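PDB 2IF6: lipid binding hydrolase from Escherichia coli, which is of unconfirmed function but probably acts as a hydrolase, perhaps a lipid-binding, papain-like cysteine amidase. Local coordinates for residues 71-76 against 174-179; 126-131 against 166-171; 10-15 against 29-34. One frame throughout, in Å; residues are numbered along the deposited sequence.

Interaction 1. Residues 71-76 against 174-179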
loop_
_atom_site.group_PDB
_atom_site.type_symbol
_atom_site.label_atom_id
_atom_site.label_comp_id
_atom_site.label_asym_id
_atom_site.label_seq_id
_atom_site.Cartn_x
_atom_site.Cartn_y
_atom_site.Cartn_z
ATOM N N VAL A 71 -2.876 10.764 3.440
ATOM C CA VAL A 71 -4.124 10.986 2.697
ATOM C C VAL A 71 -4.854 9.668 2.738
ATOM O O VAL A 71 -4.211 8.590 2.768
ATOM C CB VAL A 71 -3.867 11.430 1.237
ATOM C CG1 VAL A 71 -2.975 10.448 0.512
ATOM C CG2 VAL A 71 -5.202 11.611 0.467
ATOM N N VAL A 72 -6.185 9.735 2.772
ATOM C CA VAL A 72 -7.007 8.542 2.905
ATOM C C VAL A 72 -7.971 8.455 1.739
ATOM O O VAL A 72 -8.651 9.430 1.444
ATOM C CB VAL A 72 -7.825 8.577 4.223
ATOM C CG1 VAL A 72 -8.651 7.317 4.335
ATOM C CG2 VAL A 72 -6.875 8.691 5.456
ATOM N N ARG A 73 -8.050 7.286 1.097
ATOM C CA ARG A 73 -9.029 7.065 0.033
ATOM C C ARG A 73 -10.087 6.064 0.502
ATOM O O ARG A 73 -9.803 5.172 1.310
ATOM C CB ARG A 73 -8.340 6.529 -1.217
ATOM C CG ARG A 73 -7.256 7.473 -1.742
ATOM C CD ARG A 73 -7.863 8.545 -2.631
ATOM N NE ARG A 73 -7.891 8.167 -4.034
ATOM C CZ ARG A 73 -8.316 8.978 -4.997
ATOM N NH1 ARG A 73 -8.744 10.211 -4.698
ATOM N NH2 ARG A 73 -8.329 8.554 -6.258
ATOM N N ARG A 74 -11.301 6.215 0.009
ATOM C CA ARG A 74 -12.381 5.279 0.345
ATOM C C ARG A 74 -13.221 4.987 -0.873
ATOM O O ARG A 74 -13.389 5.852 -1.740
ATOM C CB ARG A 74 -13.274 5.917 1.446
ATOM C CG ARG A 74 -14.586 5.125 1.725
ATOM C CD ARG A 74 -15.455 5.796 2.811
ATOM N NE ARG A 74 -14.685 6.022 4.040
ATOM C CZ ARG A 74 -15.034 6.868 5.004
ATOM N NH1 ARG A 74 -16.190 7.550 4.892
ATOM N NH2 ARG A 74 -14.262 6.994 6.091
ATOM N N VAL A 75 -13.828 3.795 -0.933
ATOM C CA VAL A 75 -14.690 3.545 -2.066
ATOM C C VAL A 75 -15.812 4.582 -2.054
ATOM O O VAL A 75 -16.425 4.810 -1.019
ATOM C CB VAL A 75 -15.244 2.098 -2.043
ATOM C CG1 VAL A 75 -16.374 1.953 -3.073
ATOM C CG2 VAL A 75 -14.072 1.095 -2.285
ATOM N N GLU A 76 -16.070 5.197 -3.205
ATOM C CA GLU A 76 -16.997 6.313 -3.288
ATOM C C GLU A 76 -18.415 5.862 -2.914
ATOM O O GLU A 76 -18.913 4.814 -3.421
ATOM C CB GLU A 76 -16.984 6.954 -4.684
ATOM C CG GLU A 76 -17.421 8.429 -4.587
ATOM C CD GLU A 76 -17.582 9.091 -5.913
ATOM O OE1 GLU A 76 -17.181 8.493 -6.931
ATOM O OE2 GLU A 76 -18.068 10.236 -5.936
ATOM N N LEU A 174 -12.293 5.086 -6.087
ATOM C CA LEU A 174 -11.892 5.739 -4.856
ATOM C C LEU A 174 -12.153 7.217 -4.851
ATOM O O LEU A 174 -12.102 7.846 -5.895
ATOM C CB LEU A 174 -10.414 5.433 -4.545
ATOM C CG LEU A 174 -9.958 4.003 -4.331
ATOM C CD1 LEU A 174 -8.486 4.001 -3.933
ATOM C CD2 LEU A 174 -10.819 3.322 -3.306
ATOM N N THR A 175 -12.465 7.757 -3.689
ATOM C CA THR A 175 -12.524 9.185 -3.519
ATOM C C THR A 175 -11.697 9.534 -2.282
ATOM O O THR A 175 -11.536 8.682 -1.407
ATOM C CB THR A 175 -14.028 9.644 -3.312
ATOM O OG1 THR A 175 -14.087 11.058 -3.340
ATOM C CG2 THR A 175 -14.594 9.174 -1.968
ATOM N N THR A 176 -11.237 10.770 -2.157
ATOM C CA THR A 176 -10.469 11.139 -0.974
ATOM C C THR A 176 -11.369 11.566 0.194
ATOM O O THR A 176 -12.208 12.457 0.034
ATOM C CB THR A 176 -9.531 12.298 -1.279
ATOM O OG1 THR A 176 -8.651 11.957 -2.347
ATOM C CG2 THR A 176 -8.762 12.695 -0.040
ATOM N N VAL A 177 -11.150 10.992 1.372
ATOM C CA VAL A 177 -11.996 11.263 2.556
ATOM C C VAL A 177 -11.195 11.911 3.710
ATOM O O VAL A 177 -11.772 12.350 4.706
ATOM C CB VAL A 177 -12.717 9.988 3.053
ATOM C CG1 VAL A 177 -13.690 9.452 1.979
ATOM C CG2 VAL A 177 -11.705 8.917 3.494
ATOM N N ALA A 178 -9.863 11.976 3.576
ATOM C CA ALA A 178 -9.046 12.668 4.586
ATOM C C ALA A 178 -7.733 13.054 3.980
ATOM O O ALA A 178 -7.191 12.311 3.151
ATOM C CB ALA A 178 -8.804 11.804 5.781
ATOM N N LYS A 179 -7.219 14.220 4.370
ATOM C CA LYS A 179 -5.959 14.665 3.819
ATOM C C LYS A 179 -5.299 15.576 4.773
ATOM O O LYS A 179 -5.845 16.648 5.091
ATOM C CB LYS A 179 -6.151 15.399 2.503
ATOM C CG LYS A 179 -5.033 15.110 1.563
ATOM C CD LYS A 179 -4.722 16.262 0.682
ATOM C CE LYS A 179 -5.899 16.671 -0.136
ATOM N NZ LYS A 179 -5.497 17.966 -0.701
HETATM O O HOH W 1 -10.765 10.589 -7.351
#
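Arg73 and Thr176 face each other across two antiparallel strands, and Arg73 NH1 donates to Thr176 OG1 at 2.9 Å with an N-H...O angle of 152°. The hydroxyl lies at the edge of the guanidinium, almost in its plane, while Leu174 O sits over one face, offset toward the rim. Bends at chi2 (-84°) and chi3 fold the Arg73 chain back over the neighbouring strand; its NH2 is held by Phe169 O, and the ring of Phe169 adds a cation-pi contact. Four backbone bonds join the strands. Arg74 and Thr175 exchange a reciprocal pair, Arg74 N to Thr175 O and Thr175 N to Arg74 O, both 2.9 Å. Farther along, Val72 N reaches Ala178 O at 2.8 Å and Val177 N reaches Val72 O at 2.9 Å, so Val177 and Ala178 both oppose Val72: a classic beta bulge. Val177 CG2 packs on Val72 CG1 at 3.5 Å and also lies over a face of the Arg74 guanidinium. Val177 CG1 meets Arg74 CB at 3.6 Å. Ala178, the other bulge residue, rests its CB on Val72 CG2 at 3.7 Å. Strand 174-180, one of the two outermost of the main sheet, is thus held by backbone bonds, while Arg73 shares its charged end between Thr176 and Phe169 of helix 165-169, and Arg74 turns its own to a salt bridge with Asp9 in a loop.

Interaction 2. Residues 126-131 against 166-171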
loop_
_atom_site.group_PDB
_atom_site.type_symbol
_atom_site.label_atom_id
_atom_site.label_comp_id
_atom_site.label_asym_id
_atom_site.label_seq_id
_atom_site.Cartn_x
_atom_site.Cartn_y
_atom_site.Cartn_z
ATOM N N MET A 126 -13.031 -6.704 -6.169
ATOM C CA MET A 126 -12.707 -5.406 -6.757
ATOM C C MET A 126 -11.217 -5.373 -7.083
ATOM O O MET A 126 -10.398 -5.795 -6.268
ATOM C CB MET A 126 -13.011 -4.247 -5.785
ATOM C CG MET A 126 -14.473 -4.096 -5.338
ATOM S SD MET A 126 -14.762 -2.693 -4.196
ATOM C CE MET A 126 -13.590 -1.498 -4.772
ATOM N N ARG A 127 -10.877 -4.854 -8.260
ATOM C CA ARG A 127 -9.493 -4.574 -8.620
ATOM C C ARG A 127 -9.240 -3.089 -8.369
ATOM O O ARG A 127 -9.695 -2.212 -9.126
ATOM C CB ARG A 127 -9.231 -4.953 -10.079
ATOM C CG ARG A 127 -9.399 -6.472 -10.371
ATOM C CD ARG A 127 -9.278 -6.782 -11.880
ATOM N NE ARG A 127 -7.975 -6.390 -12.427
ATOM C CZ ARG A 127 -6.931 -7.211 -12.572
ATOM N NH1 ARG A 127 -7.024 -8.496 -12.237
ATOM N NH2 ARG A 127 -5.784 -6.740 -13.068
ATOM N N VAL A 128 -8.562 -2.803 -7.269
ATOM C CA VAL A 128 -8.353 -1.430 -6.836
ATOM C C VAL A 128 -6.960 -0.993 -7.276
ATOM O O VAL A 128 -6.042 -0.907 -6.471
ATOM C CB VAL A 128 -8.562 -1.267 -5.304
ATOM C CG1 VAL A 128 -8.420 0.194 -4.879
ATOM C CG2 VAL A 128 -10.002 -1.729 -4.910
ATOM N N GLY A 129 -6.817 -0.726 -8.569
ATOM C CA GLY A 129 -5.515 -0.393 -9.126
ATOM C C GLY A 129 -5.065 -1.258 -10.278
ATOM O O GLY A 129 -5.344 -2.481 -10.331
ATOM N N GLU A 130 -4.371 -0.613 -11.218
ATOM C CA GLU A 130 -3.892 -1.274 -12.416
ATOM C C GLU A 130 -2.560 -1.967 -12.079
ATOM O O GLU A 130 -1.737 -1.439 -11.314
ATOM C CB GLU A 130 -3.710 -0.266 -13.559
ATOM C CG GLU A 130 -5.008 0.450 -14.022
ATOM C CD GLU A 130 -6.119 -0.534 -14.437
ATOM O OE1 GLU A 130 -5.984 -1.230 -15.476
ATOM O OE2 GLU A 130 -7.124 -0.623 -13.700
ATOM N N GLN A 131 -2.378 -3.163 -12.617
ATOM C CA GLN A 131 -1.115 -3.869 -12.489
ATOM C C GLN A 131 -0.298 -3.533 -13.714
ATOM O O GLN A 131 -0.861 -3.330 -14.799
ATOM C CB GLN A 131 -1.343 -5.374 -12.494
ATOM C CG GLN A 131 -2.133 -5.963 -11.341
ATOM C CD GLN A 131 -2.435 -7.458 -11.530
ATOM O OE1 GLN A 131 -2.207 -8.030 -12.602
ATOM N NE2 GLN A 131 -2.940 -8.094 -10.486
ATOM N N GLN A 166 0.890 4.300 -5.785
ATOM C CA GLN A 166 0.199 5.253 -6.687
ATOM C C GLN A 166 -0.911 4.564 -7.498
ATOM O O GLN A 166 -1.994 5.140 -7.705
ATOM C CB GLN A 166 1.199 5.957 -7.636
ATOM C CG GLN A 166 0.597 7.150 -8.433
ATOM C CD GLN A 166 0.039 8.286 -7.551
ATOM O OE1 GLN A 166 0.713 8.779 -6.661
ATOM N NE2 GLN A 166 -1.205 8.710 -7.827
ATOM N N ALA A 167 -0.649 3.347 -7.968
ATOM C CA ALA A 167 -1.664 2.609 -8.723
ATOM C C ALA A 167 -2.935 2.394 -7.902
ATOM O O ALA A 167 -4.016 2.614 -8.423
ATOM C CB ALA A 167 -1.146 1.327 -9.246
ATOM N N VAL A 168 -2.810 2.021 -6.623
ATOM C CA VAL A 168 -4.006 1.836 -5.781
ATOM C C VAL A 168 -4.691 3.168 -5.585
ATOM O O VAL A 168 -5.908 3.290 -5.702
ATOM C CB VAL A 168 -3.662 1.258 -4.400
ATOM C CG1 VAL A 168 -4.951 1.116 -3.536
ATOM C CG2 VAL A 168 -2.922 -0.074 -4.577
ATOM N N PHE A 169 -3.898 4.207 -5.327
ATOM C CA PHE A 169 -4.493 5.512 -5.104
ATOM C C PHE A 169 -5.400 5.934 -6.242
ATOM O O PHE A 169 -6.469 6.497 -6.004
ATOM C CB PHE A 169 -3.395 6.580 -4.939
ATOM C CG PHE A 169 -3.930 7.936 -4.578
ATOM C CD1 PHE A 169 -4.022 8.316 -3.227
ATOM C CD2 PHE A 169 -4.342 8.838 -5.563
ATOM C CE1 PHE A 169 -4.528 9.537 -2.867
ATOM C CE2 PHE A 169 -4.856 10.091 -5.200
ATOM C CZ PHE A 169 -4.950 10.444 -3.859
ATOM N N ASP A 170 -4.956 5.698 -7.473
ATOM C CA ASP A 170 -5.626 6.164 -8.689
ATOM C C ASP A 170 -6.715 5.210 -9.168
ATOM O O ASP A 170 -7.265 5.386 -10.279
ATOM C CB ASP A 170 -4.591 6.280 -9.798
ATOM C CG ASP A 170 -3.716 7.510 -9.657
ATOM O OD1 ASP A 170 -4.139 8.505 -9.017
ATOM O OD2 ASP A 170 -2.624 7.467 -10.237
ATOM N N ALA A 171 -7.010 4.196 -8.364
ATOM C CA ALA A 171 -8.105 3.278 -8.673
ATOM C C ALA A 171 -9.423 4.064 -8.883
ATOM O O ALA A 171 -9.677 5.045 -8.163
ATOM C CB ALA A 171 -8.246 2.258 -7.579
HETATM O O HOH W 2 -4.297 2.214 -10.973
#
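Ala167, on helix 165-169, is met by the loop 126-131 through both its methyl and its carbonyl. Ala167 CB points toward the loop and rests against Glu130 O at 3.5 Å, and Ala167 O lies 3.4 Å from Gly129 CA. A water donates to Ala167 O at 2.6 Å and accepts from Glu130 N at 2.8 Å, bridging the helix to the loop. Gly129 brings its backbone close to the helix, its CA 4.3 Å from Val168 CA, and its positive phi of 125° suits a residue without a side chain; its carbonyl is held by the indole of Trp117 on helix 112-124. Val168 follows, presenting its CA-H to Val128 O at 3.5 Å with an angle of 154° at the hydrogen. Its CG1 lies anti to the backbone N (chi1 179°), which sets this methyl against Val128 CG1 at 3.8 Å, the two side chains crossing at a slant. Past the end of the helix, Ala171 N still bonds to Val168 O, and this turn carries the Ala171 methyl back toward the loop. Ala171 CB approaches Val128 CG1 to 3.4 Å, closer than usual for two carbons, and also abuts the Gly129 backbone. Val128 and Val168 both continue onto Ile10 of the central sheet. The chemistry is therefore mainly that of small apolar groups fitted closely against peptide backbone, with one water as the polar bridge; the buried Val128 O has the CA-H of Val168 in place of a conventional donor.

Interaction 3. Residues 10-15 against 29-34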
loop_
_atom_site.group_PDB
_atom_site.type_symbol
_atom_site.label_atom_id
_atom_site.label_comp_id
_atom_site.label_asym_id
_atom_site.label_seq_id
_atom_site.Cartn_x
_atom_site.Cartn_y
_atom_site.Cartn_z
ATOM N N ILE A 10 -8.202 3.308 2.646
ATOM C CA ILE A 10 -6.816 3.026 2.272
ATOM C C ILE A 10 -6.022 4.273 2.547
ATOM O O ILE A 10 -6.384 5.347 2.076
ATOM C CB ILE A 10 -6.707 2.601 0.794
ATOM C CG1 ILE A 10 -7.678 1.425 0.521
ATOM C CG2 ILE A 10 -5.247 2.206 0.466
ATOM C CD1 ILE A 10 -7.868 1.065 -0.998
ATOM N N ILE A 11 -4.930 4.128 3.293
ATOM C CA ILE A 11 -4.196 5.283 3.770
ATOM C C ILE A 11 -2.772 5.266 3.192
ATOM O O ILE A 11 -2.190 4.190 3.057
ATOM C CB ILE A 11 -4.221 5.337 5.337
ATOM C CG1 ILE A 11 -3.606 6.653 5.855
ATOM C CG2 ILE A 11 -3.606 4.085 5.949
ATOM C CD1 ILE A 11 -3.949 7.008 7.277
ATOM N N PHE A 12 -2.221 6.445 2.880
ATOM C CA PHE A 12 -0.942 6.538 2.154
ATOM C C PHE A 12 -0.054 7.523 2.919
ATOM O O PHE A 12 -0.560 8.472 3.538
ATOM C CB PHE A 12 -1.181 7.058 0.725
ATOM C CG PHE A 12 -2.105 6.188 -0.114
ATOM C CD1 PHE A 12 -1.579 5.320 -1.041
ATOM C CD2 PHE A 12 -3.502 6.260 0.020
ATOM C CE1 PHE A 12 -2.416 4.496 -1.804
ATOM C CE2 PHE A 12 -4.349 5.409 -0.785
ATOM C CZ PHE A 12 -3.786 4.593 -1.681
ATOM N N GLN A 13 1.258 7.298 2.874
ATOM C CA GLN A 13 2.199 8.169 3.525
ATOM C C GLN A 13 3.530 8.088 2.780
ATOM O O GLN A 13 3.706 7.247 1.893
ATOM C CB GLN A 13 2.381 7.746 5.002
ATOM C CG GLN A 13 3.146 6.423 5.173
ATOM C CD GLN A 13 3.325 5.957 6.611
ATOM O OE1 GLN A 13 3.999 4.963 6.814
ATOM N NE2 GLN A 13 2.755 6.663 7.602
ATOM N N ILE A 14 4.455 8.939 3.205
ATOM C CA ILE A 14 5.836 8.906 2.751
ATOM C C ILE A 14 6.627 8.101 3.767
ATOM O O ILE A 14 6.817 8.530 4.929
ATOM C CB ILE A 14 6.467 10.323 2.713
ATOM C CG1 ILE A 14 5.622 11.311 1.896
ATOM C CG2 ILE A 14 7.898 10.245 2.169
ATOM C CD1 ILE A 14 6.126 12.744 2.069
ATOM N N SER A 15 7.077 6.933 3.339
ATOM C CA SER A 15 7.970 6.091 4.141
ATOM C C SER A 15 9.300 6.828 4.477
ATOM O O SER A 15 9.805 7.616 3.663
ATOM C CB SER A 15 8.275 4.808 3.368
ATOM O OG SER A 15 9.312 4.083 3.996
ATOM N N SER A 29 5.376 9.381 -7.866
ATOM C CA SER A 29 4.371 9.475 -6.815
ATOM C C SER A 29 5.021 10.047 -5.589
ATOM O O SER A 29 6.227 9.864 -5.398
ATOM C CB SER A 29 3.825 8.061 -6.494
ATOM O OG SER A 29 2.870 8.104 -5.433
ATOM N N ASP A 30 4.219 10.727 -4.775
ATOM C CA ASP A 30 4.544 11.050 -3.407
ATOM C C ASP A 30 4.406 9.881 -2.418
ATOM O O ASP A 30 4.917 9.965 -1.319
ATOM C CB ASP A 30 3.627 12.175 -2.928
ATOM C CG ASP A 30 3.893 13.507 -3.650
ATOM O OD1 ASP A 30 5.057 13.718 -4.084
ATOM O OD2 ASP A 30 2.922 14.326 -3.756
ATOM N N TYR A 31 3.690 8.824 -2.775
ATOM C CA TYR A 31 3.321 7.793 -1.798
ATOM C C TYR A 31 4.318 6.662 -1.868
ATOM O O TYR A 31 4.539 6.089 -2.943
ATOM C CB TYR A 31 1.904 7.225 -2.067
ATOM C CG TYR A 31 0.933 8.332 -2.318
ATOM C CD1 TYR A 31 0.896 9.424 -1.469
ATOM C CD2 TYR A 31 0.102 8.331 -3.450
ATOM C CE1 TYR A 31 0.058 10.504 -1.709
ATOM C CE2 TYR A 31 -0.738 9.408 -3.688
ATOM C CZ TYR A 31 -0.738 10.479 -2.799
ATOM O OH TYR A 31 -1.553 11.541 -2.987
ATOM N N SER A 32 4.895 6.321 -0.733
ATOM C CA SER A 32 5.806 5.203 -0.714
ATOM C C SER A 32 5.452 4.126 0.312
ATOM O O SER A 32 6.212 3.145 0.478
ATOM C CB SER A 32 7.249 5.724 -0.560
ATOM O OG SER A 32 7.394 6.423 0.657
ATOM N N HIS A 33 4.315 4.296 1.005
ATOM C CA HIS A 33 3.787 3.231 1.861
ATOM C C HIS A 33 2.275 3.336 1.931
ATOM O O HIS A 33 1.742 4.431 1.802
ATOM C CB HIS A 33 4.374 3.315 3.269
ATOM C CG HIS A 33 4.034 2.138 4.137
ATOM N ND1 HIS A 33 4.157 0.831 3.704
ATOM C CD2 HIS A 33 3.571 2.076 5.413
ATOM C CE1 HIS A 33 3.792 0.014 4.686
ATOM N NE2 HIS A 33 3.422 0.744 5.728
ATOM N N THR A 34 1.588 2.204 2.077
ATOM C CA THR A 34 0.114 2.205 2.156
ATOM C C THR A 34 -0.337 1.119 3.140
ATOM O O THR A 34 0.411 0.166 3.421
ATOM C CB THR A 34 -0.522 2.047 0.741
ATOM O OG1 THR A 34 -1.942 2.231 0.788
ATOM C CG2 THR A 34 -0.233 0.697 0.169
#
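Gln13 and His33 form an antiparallel hydrogen-bonded pair, with Gln13 N to His33 O and His33 N to Gln13 O both 3.1 Å. Gln13 O also accepts from Ser32 N at 3.0 Å, in the carbonyl plane, so Ser32 and His33 together oppose one residue in a classic beta bulge. Just beyond it, Ser15 N donates to Ser32 OG at 2.7 Å. The Gln13 and His33 side chains run side by side, OE1 lying at the edge of the imidazole beside CD2, while Gln13 NE2 is held by Trp61 O. On the sheet face that carries Phe12 and Thr34, Thr34 OG1 donates to Ile11 O at 3.0 Å from above the carbonyl plane and sits over one face of the Phe12 ring. Phe12 CB makes an off-centre CH-pi contact with the Tyr31 ring; the two rings are tilted by 48°. Farther out, Ser29 OG accepts from Tyr31 N in an ST turn and bonds to Gln166. With chi1 at -171°, His33 projects its ring from the sheet, where it touches Cys112 and its NE2 bonds to Glu48. This Cys-His-Glu grouping is consistent with the catalytic triad of a permuted papain-like fold, with histidine on a strand and cysteine at a helix start.

Overall arrangement
The three contacts form a compact triangle, their centres about 13 Å apart. Interactions 1 and 3 share one antiparallel sheet, in which strand 10-13 lies between 33-40 and 70-75, with 174-180 outermost beyond 70-75; Arg73 N to Ile10 O (2.7 Å) ties them. Interaction 2 joins a loop to helix 165-169, which packs on this sheet: Leu174 CD1 touches Val168 O, Val75 CG2 meets Met126 CE, and Phe169 CA lies against Phe12 CZ. Along the chain interaction 3 closes first, and interaction 2 is nested inside the loop closed by interaction 1. Strand 174-180 thus returns the chain to the sheet that carries the probable active-site histidine.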